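Local coordinates for endoglucanase (Clostridium thermocellum, PDB 2C24), which probably binds beta-glucan chains, xyloglucan among them, as the family 30 carbohydrate-binding module of a larger, multidomain cellulosomal cellulase, at residues A[125-130]-A[154-159]; A[107-112]-A[169-174]. All blocks are in the same frame, centred on the assembly; numbering follows the deposited sequence.

In the fold
Both contacts belong to the same five-stranded antiparallel sheet, and their centres lie about 15 Å apart. Contact 1 packs its outermost strand, 126-130, against the loop that precedes strand 163-169, and contact 2 joins the start of strand 109-114 to the end of strand 163-169 and the turn beyond it. Strands 126-130 and 109-114 are neighbours, so the contacts meet directly, with T128 on V109 and V130 on R171. Contact 1 is partly buried and mainly apolar, built round the ring of F158. Contact 2 lies at the surface and relies on backbone hydrogen bonds and bridging waters. Along the chain, contact 1 is nested within the loop that contact 2 closes.

Contact 1. Residues A[125-130]-A[154-159]; sequences IDVTTV and INNGFD
With its CG anti to the backbone N (chi1 -176°), F158 faces its ring to V127, whose chi1 of -74° puts CG1 beside the backbone N and CG2 over the ring. The result is a well-centred CH-pi contact: V127 CG2 stands 3.6 Å from the centroid of the F158 ring and only 6° off its normal. V127 CG1 meets F158 CB at 3.7 Å, so one methyl sits over the ring and the other against its CB–CG end, and the aromatic side chain crosses the valine at about a right angle. At its rim the same ring receives a backbone group, the carbonyl O of I125 lying in the ring plane 3.3 Å from F158 CD1.

In the module, a beta-sandwich of two antiparallel sheets, this contact packs the loop after strand 142-147 on the outermost strand, 126-130, of the five-stranded sheet. F158 also packs on F112 of the adjacent strand 109-114.

I154 extends the apolar patch past the valine, its CB 4.0 Å from V127 CG1 and its CD1 4.0 Å from V127 CB. At the other end, I125 splits its branches over the turn: CG2 lies 4.0 Å from F158 CB, and CD1 comes 3.5 Å from the carbonyl O of N156 and continues over the backbone of G157. The loop bends sharply here, with N155 at the centre of an inverse gamma turn and G157 at a positive phi that glycine accepts readily. D126 points away from the loop and forms a salt bridge with R113, while the backbone of the loop is held by side chains: D159 N donates to D114 OD1, and R119 NH1 to G157 O.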
ATOM      1  N   ILE A 125       7.729  -0.977 -12.832  1.00 25.25           N
ATOM      2  CA  ILE A 125       8.131   0.339 -12.330  1.00 25.83           C
ATOM      3  C   ILE A 125       7.262   0.752 -11.144  1.00 26.48           C
ATOM      4  O   ILE A 125       6.048   0.531 -11.147  1.00 26.28           O
ATOM      5  CB  ILE A 125       8.114   1.408 -13.468  1.00 25.97           C
ATOM      6  CG1 ILE A 125       9.345   1.237 -14.358  1.00 25.89           C
ATOM      7  CG2 ILE A 125       8.075   2.838 -12.911  1.00 25.39           C
ATOM      8  CD1 ILE A 125       9.204   1.837 -15.744  1.00 28.55           C
ATOM      9  N   ASP A 126       7.902   1.329 -10.127  1.00 27.25           N
ATOM     10  CA  ASP A 126       7.210   1.858  -8.958  1.00 28.30           C
ATOM     11  C   ASP A 126       7.054   3.375  -9.019  1.00 28.89           C
ATOM     12  O   ASP A 126       7.956   4.084  -9.469  1.00 29.07           O
ATOM     13  CB  ASP A 126       7.949   1.480  -7.663  1.00 28.36           C
ATOM     14  CG  ASP A 126       7.971  -0.020  -7.412  1.00 28.94           C
ATOM     15  OD1 ASP A 126       8.709  -0.468  -6.518  1.00 29.69           O
ATOM     16  OD2 ASP A 126       7.256  -0.760  -8.113  1.00 31.24           O
ATOM     17  N   VAL A 127       5.898   3.858  -8.573  1.00 29.58           N
ATOM     18  CA  VAL A 127       5.712   5.281  -8.293  1.00 30.14           C
ATOM     19  C   VAL A 127       5.351   5.411  -6.821  1.00 30.72           C
ATOM     20  O   VAL A 127       4.371   4.826  -6.353  1.00 30.88           O
ATOM     21  CB  VAL A 127       4.674   5.968  -9.224  1.00 30.20           C
ATOM     22  CG1 VAL A 127       5.259   6.162 -10.612  1.00 29.96           C
ATOM     23  CG2 VAL A 127       3.355   5.195  -9.287  1.00 30.03           C
ATOM     24  N   THR A 128       6.178   6.142  -6.083  1.00 31.48           N
ATOM     25  CA  THR A 128       6.080   6.152  -4.628  1.00 32.37           C
ATOM     26  C   THR A 128       6.206   7.536  -3.998  1.00 32.97           C
ATOM     27  O   THR A 128       6.746   8.472  -4.593  1.00 32.93           O
ATOM     28  CB  THR A 128       7.144   5.230  -3.985  1.00 32.46           C
ATOM     29  OG1 THR A 128       8.433   5.543  -4.521  1.00 32.76           O
ATOM     30  CG2 THR A 128       6.826   3.746  -4.237  1.00 32.57           C
ATOM     31  N   THR A 129       5.686   7.636  -2.780  1.00 33.73           N
ATOM     32  CA  THR A 129       5.824   8.811  -1.940  1.00 34.38           C
ATOM     33  C   THR A 129       6.007   8.323  -0.509  1.00 34.89           C
ATOM     34  O   THR A 129       5.936   7.121  -0.251  1.00 35.36           O
ATOM     35  CB  THR A 129       4.580   9.743  -2.047  1.00 34.56           C
ATOM     36  OG1 THR A 129       4.784  10.916  -1.251  1.00 34.38           O
ATOM     37  CG2 THR A 129       3.303   9.028  -1.591  1.00 34.08           C
ATOM     38  N   VAL A 130       6.261   9.245   0.413  1.00 35.33           N
ATOM     39  CA  VAL A 130       6.240   8.917   1.833  1.00 35.58           C
ATOM     40  C   VAL A 130       4.849   9.212   2.388  1.00 35.84           C
ATOM     41  O   VAL A 130       4.186  10.160   1.955  1.00 35.74           O
ATOM     42  CB  VAL A 130       7.357   9.639   2.637  1.00 35.63           C
ATOM     43  CG1 VAL A 130       8.719   9.055   2.291  1.00 35.84           C
ATOM     44  CG2 VAL A 130       7.347  11.154   2.393  1.00 35.90           C
ATOM     45  N   ILE A 154       3.884  10.722 -12.733  1.00 39.91           N
ATOM     46  CA  ILE A 154       5.355  10.787 -12.760  1.00 39.85           C
ATOM     47  C   ILE A 154       5.907  10.273 -14.104  1.00 39.76           C
ATOM     48  O   ILE A 154       5.505   9.199 -14.565  1.00 39.86           O
ATOM     49  CB  ILE A 154       5.965  10.000 -11.556  1.00 39.84           C
ATOM     50  CG1 ILE A 154       5.619  10.695 -10.231  1.00 40.02           C
ATOM     51  CG2 ILE A 154       7.478   9.847 -11.691  1.00 40.03           C
ATOM     52  CD1 ILE A 154       5.803   9.830  -8.978  1.00 39.63           C
ATOM     53  N   ASN A 155       6.797  11.052 -14.733  1.00 39.57           N
ATOM     54  CA  ASN A 155       7.383  10.704 -16.049  1.00 39.25           C
ATOM     55  C   ASN A 155       8.393   9.540 -15.992  1.00 38.86           C
ATOM     56  O   ASN A 155       9.530   9.646 -16.466  1.00 38.98           O
ATOM     57  CB  ASN A 155       7.978  11.945 -16.757  1.00 39.50           C
ATOM     58  CG  ASN A 155       9.129  12.611 -15.973  1.00 39.88           C
ATOM     59  OD1 ASN A 155       9.616  12.088 -14.965  1.00 40.66           O
ATOM     60  ND2 ASN A 155       9.561  13.776 -16.449  1.00 39.38           N
ATOM     61  N   ASN A 156       7.936   8.425 -15.432  1.00 37.99           N
ATOM     62  CA  ASN A 156       8.775   7.293 -15.067  1.00 37.27           C
ATOM     63  C   ASN A 156       8.729   6.181 -16.106  1.00 36.25           C
ATOM     64  O   ASN A 156       9.584   5.295 -16.122  1.00 36.09           O
ATOM     65  CB  ASN A 156       8.266   6.723 -13.735  1.00 37.72           C
ATOM     66  CG  ASN A 156       9.382   6.357 -12.790  1.00 38.93           C
ATOM     67  OD1 ASN A 156       9.140   6.006 -11.630  1.00 39.94           O
ATOM     68  ND2 ASN A 156      10.621   6.446 -13.271  1.00 40.34           N
ATOM     69  N   GLY A 157       7.713   6.230 -16.963  1.00 35.07           N
ATOM     70  CA  GLY A 157       7.364   5.100 -17.806  1.00 33.77           C
ATOM     71  C   GLY A 157       6.255   4.269 -17.175  1.00 32.84           C
ATOM     72  O   GLY A 157       5.715   3.371 -17.820  1.00 32.62           O
ATOM     73  N   PHE A 158       5.926   4.566 -15.914  1.00 32.19           N
ATOM     74  CA  PHE A 158       4.816   3.912 -15.202  1.00 31.65           C
ATOM     75  C   PHE A 158       3.514   3.950 -16.008  1.00 31.45           C
ATOM     76  O   PHE A 158       3.128   4.999 -16.542  1.00 31.41           O
ATOM     77  CB  PHE A 158       4.598   4.553 -13.826  1.00 31.50           C
ATOM     78  CG  PHE A 158       3.531   3.876 -12.994  1.00 31.39           C
ATOM     79  CD1 PHE A 158       3.849   2.792 -12.176  1.00 30.81           C
ATOM     80  CD2 PHE A 158       2.214   4.333 -13.018  1.00 30.94           C
ATOM     81  CE1 PHE A 158       2.867   2.167 -11.403  1.00 30.97           C
ATOM     82  CE2 PHE A 158       1.226   3.714 -12.250  1.00 30.94           C
ATOM     83  CZ  PHE A 158       1.553   2.629 -11.442  1.00 30.99           C
ATOM     84  N   ASP A 159       2.850   2.798 -16.079  1.00 30.98           N
ATOM     85  CA  ASP A 159       1.629   2.629 -16.861  1.00 30.65           C
ATOM     86  C   ASP A 159       0.416   2.350 -15.956  1.00 30.32           C
ATOM     87  O   ASP A 159       0.261   1.235 -15.440  1.00 30.14           O
ATOM     88  CB  ASP A 159       1.820   1.498 -17.878  1.00 30.95           C
ATOM     89  CG  ASP A 159       0.663   1.376 -18.859  1.00 31.84           C
ATOM     90  OD1 ASP A 159      -0.376   2.049 -18.676  1.00 32.24           O
ATOM     91  OD2 ASP A 159       0.800   0.585 -19.817  1.00 32.89           O
TER

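Contact 2. Residues A[107-112]-A[169-174]; sequences DFVIGF and SKRYAD
V109 and S169 form an antiparallel hydrogen-bonded pair, each using both its N-H and its carbonyl. V109 N donates to S169 O at 2.8 Å, and S169 N returns a bond to V109 O at 2.9 Å. Beyond this pair no further direct backbone bond forms between the two segments; a water mediates instead, accepting a bond from R171 N and sitting 2.8 Å from the carbonyl O of D107. A second water lies 2.8 Å from Y172 OH and makes an unusually short approach to D107 OD2, whose detail is doubtful. D107 OD2 also has S132 OG as a hydrogen-bonding partner.

Van der Waals contacts fill in between. The side chains of V109 and S169 share one face of the sheet, S169 OG resting 3.4 Å from V109 CB, and V109 CG2 leans on the carbonyl O of K170. R171 CB lies over the backbone of F108, 3.7 Å from its CA. Y172 offers D107 the edge of its ring, with CE1 3.6 Å from D107 OD2 and the carboxylate turned 53° from the ring plane. The R171 chain bends at chi2 (54°); Y172 CE2 lies over one face of its guanidinium, and R171 CG over a face of the Y172 ring, toward the rim.

F108 turns the other way, into the sandwich interior, where it meets F176, V178 and F180 on strand 176-186 and W72 on strand 72-77. Strand 109-114 lies between 163-169 and the outermost strand 126-130, which it meets through V109 on T128, while R171, in the turn after strand 163-169, touches V130.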
ATOM      1  N   ASP A 107       6.425   6.401   9.587  1.00 34.11           N
ATOM      2  CA  ASP A 107       6.660   6.793   8.213  1.00 33.20           C
ATOM      3  C   ASP A 107       7.310   5.690   7.407  1.00 32.35           C
ATOM      4  O   ASP A 107       8.207   4.986   7.884  1.00 32.14           O
ATOM      5  CB  ASP A 107       7.518   8.055   8.152  1.00 33.48           C
ATOM      6  CG  ASP A 107       7.368   8.801   6.844  1.00 34.14           C
ATOM      7  OD1 ASP A 107       6.441   8.485   6.067  1.00 35.17           O
ATOM      8  OD2 ASP A 107       8.171   9.726   6.598  1.00 35.60           O
ATOM      9  N   PHE A 108       6.844   5.562   6.170  1.00 31.16           N
ATOM     10  CA  PHE A 108       7.351   4.573   5.234  1.00 30.11           C
ATOM     11  C   PHE A 108       6.989   4.997   3.821  1.00 29.51           C
ATOM     12  O   PHE A 108       6.148   5.881   3.616  1.00 29.20           O
ATOM     13  CB  PHE A 108       6.806   3.164   5.549  1.00 29.88           C
ATOM     14  CG  PHE A 108       5.318   3.117   5.783  1.00 29.21           C
ATOM     15  CD1 PHE A 108       4.437   2.940   4.720  1.00 28.72           C
ATOM     16  CD2 PHE A 108       4.799   3.239   7.071  1.00 28.76           C
ATOM     17  CE1 PHE A 108       3.063   2.900   4.934  1.00 28.10           C
ATOM     18  CE2 PHE A 108       3.431   3.202   7.295  1.00 28.10           C
ATOM     19  CZ  PHE A 108       2.560   3.029   6.226  1.00 28.48           C
ATOM     20  N   VAL A 109       7.646   4.366   2.853  1.00 28.81           N
ATOM     21  CA  VAL A 109       7.376   4.602   1.447  1.00 28.24           C
ATOM     22  C   VAL A 109       6.068   3.897   1.098  1.00 28.04           C
ATOM     23  O   VAL A 109       5.805   2.792   1.574  1.00 28.31           O
ATOM     24  CB  VAL A 109       8.559   4.112   0.566  1.00 28.38           C
ATOM     25  CG1 VAL A 109       8.309   4.398  -0.888  1.00 28.01           C
ATOM     26  CG2 VAL A 109       9.867   4.778   1.001  1.00 27.98           C
ATOM     27  N   ILE A 110       5.237   4.561   0.301  1.00 27.76           N
ATOM     28  CA  ILE A 110       3.941   4.037  -0.109  1.00 27.23           C
ATOM     29  C   ILE A 110       3.681   4.395  -1.572  1.00 27.05           C
ATOM     30  O   ILE A 110       3.961   5.514  -1.998  1.00 27.25           O
ATOM     31  CB  ILE A 110       2.788   4.559   0.813  1.00 27.45           C
ATOM     32  CG1 ILE A 110       1.455   3.890   0.453  1.00 27.24           C
ATOM     33  CG2 ILE A 110       2.691   6.103   0.777  1.00 27.11           C
ATOM     34  CD1 ILE A 110       0.332   4.124   1.466  1.00 27.41           C
ATOM     35  N   GLY A 111       3.158   3.443  -2.341  1.00 26.66           N
ATOM     36  CA  GLY A 111       2.896   3.680  -3.754  1.00 26.14           C
ATOM     37  C   GLY A 111       2.369   2.484  -4.514  1.00 25.90           C
ATOM     38  O   GLY A 111       1.707   1.613  -3.948  1.00 25.84           O
ATOM     39  N   PHE A 112       2.662   2.453  -5.812  1.00 25.59           N
ATOM     40  CA  PHE A 112       2.140   1.427  -6.712  1.00 25.32           C
ATOM     41  C   PHE A 112       3.219   0.853  -7.611  1.00 24.87           C
ATOM     42  O   PHE A 112       4.242   1.497  -7.872  1.00 24.67           O
ATOM     43  CB  PHE A 112       1.006   1.984  -7.577  1.00 25.60           C
ATOM     44  CG  PHE A 112      -0.186   2.437  -6.792  1.00 26.77           C
ATOM     45  CD1 PHE A 112      -1.195   1.534  -6.450  1.00 27.64           C
ATOM     46  CD2 PHE A 112      -0.304   3.765  -6.390  1.00 27.43           C
ATOM     47  CE1 PHE A 112      -2.302   1.948  -5.714  1.00 27.55           C
ATOM     48  CE2 PHE A 112      -1.408   4.190  -5.651  1.00 27.69           C
ATOM     49  CZ  PHE A 112      -2.408   3.280  -5.316  1.00 27.34           C
ATOM     50  N   SER A 169       7.205   0.203   1.493  1.00 30.70           N
ATOM     51  CA  SER A 169       8.625  -0.135   1.731  1.00 32.00           C
ATOM     52  C   SER A 169       9.356   0.790   2.711  1.00 32.74           C
ATOM     53  O   SER A 169       8.831   1.829   3.113  1.00 32.89           O
ATOM     54  CB  SER A 169       9.411  -0.301   0.416  1.00 32.08           C
ATOM     55  OG  SER A 169       9.610   0.934  -0.237  1.00 33.26           O
ATOM     56  N   LYS A 170      10.560   0.381   3.100  1.00 33.92           N
ATOM     57  CA  LYS A 170      11.381   1.087   4.087  1.00 35.07           C
ATOM     58  C   LYS A 170      11.698   2.536   3.700  1.00 35.72           C
ATOM     59  O   LYS A 170      12.138   2.808   2.582  1.00 35.65           O
ATOM     60  CB  LYS A 170      12.683   0.303   4.303  1.00 35.19           C
ATOM     61  CG  LYS A 170      13.733   0.979   5.177  1.00 36.14           C
ATOM     62  CD  LYS A 170      15.072   0.259   5.039  1.00 37.30           C
ATOM     63  CE  LYS A 170      16.103   0.749   6.042  1.00 37.89           C
ATOM     64  NZ  LYS A 170      16.670   2.079   5.682  1.00 38.70           N
ATOM     65  N   ARG A 171      11.453   3.453   4.633  1.00 36.69           N
ATOM     66  CA  ARG A 171      11.930   4.829   4.523  1.00 37.67           C
ATOM     67  C   ARG A 171      13.061   5.039   5.527  1.00 38.20           C
ATOM     68  O   ARG A 171      14.147   5.504   5.166  1.00 38.55           O
ATOM     69  CB  ARG A 171      10.789   5.833   4.752  1.00 37.84           C
ATOM     70  CG  ARG A 171      11.192   7.308   4.667  1.00 38.45           C
ATOM     71  CD  ARG A 171      11.899   7.631   3.353  1.00 40.34           C
ATOM     72  NE  ARG A 171      12.497   8.967   3.341  1.00 41.67           N
ATOM     73  CZ  ARG A 171      13.696   9.269   3.837  1.00 42.53           C
ATOM     74  NH1 ARG A 171      14.452   8.335   4.409  1.00 42.65           N
ATOM     75  NH2 ARG A 171      14.139  10.516   3.764  1.00 42.84           N
ATOM     76  N   TYR A 172      12.794   4.684   6.781  1.00 38.70           N
ATOM     77  CA  TYR A 172      13.788   4.723   7.850  1.00 39.27           C
ATOM     78  C   TYR A 172      14.015   3.321   8.417  1.00 39.58           C
ATOM     79  O   TYR A 172      13.197   2.420   8.211  1.00 39.81           O
ATOM     80  CB  TYR A 172      13.356   5.694   8.958  1.00 39.34           C
ATOM     81  CG  TYR A 172      13.015   7.080   8.450  1.00 39.72           C
ATOM     82  CD1 TYR A 172      11.691   7.516   8.391  1.00 39.86           C
ATOM     83  CD2 TYR A 172      14.015   7.950   8.008  1.00 40.07           C
ATOM     84  CE1 TYR A 172      11.374   8.789   7.917  1.00 39.89           C
ATOM     85  CE2 TYR A 172      13.707   9.221   7.529  1.00 39.97           C
ATOM     86  CZ  TYR A 172      12.386   9.632   7.487  1.00 39.88           C
ATOM     87  OH  TYR A 172      12.080  10.888   7.013  1.00 40.05           O
ATOM     88  N   ALA A 173      15.124   3.142   9.130  1.00 39.73           N
ATOM     89  CA  ALA A 173      15.454   1.855   9.740  1.00 40.05           C
ATOM     90  C   ALA A 173      14.713   1.597  11.057  1.00 40.16           C
ATOM     91  O   ALA A 173      14.794   0.497  11.609  1.00 40.37           O
ATOM     92  CB  ALA A 173      16.965   1.744   9.947  1.00 40.17           C
ATOM     93  N   ASP A 174      13.985   2.599  11.550  1.00 40.18           N
ATOM     94  CA  ASP A 174      13.334   2.525  12.860  1.00 40.24           C
ATOM     95  C   ASP A 174      12.128   1.584  12.869  1.00 39.89           C
ATOM     96  O   ASP A 174      11.291   1.640  11.958  1.00 40.02           O
ATOM     97  CB  ASP A 174      12.908   3.922  13.327  1.00 40.66           C
ATOM     98  CG  ASP A 174      14.073   4.911  13.378  1.00 41.97           C
ATOM     99  OD1 ASP A 174      15.130   4.575  13.964  1.00 43.29           O
ATOM    100  OD2 ASP A 174      13.926   6.025  12.831  1.00 43.10           O
TER
HETATM  101  O   HOH W   1      10.148   3.184   7.095  1.00 27.78           O
HETATM  102  O   HOH W   2       9.878  10.943   5.228  1.00 41.36           O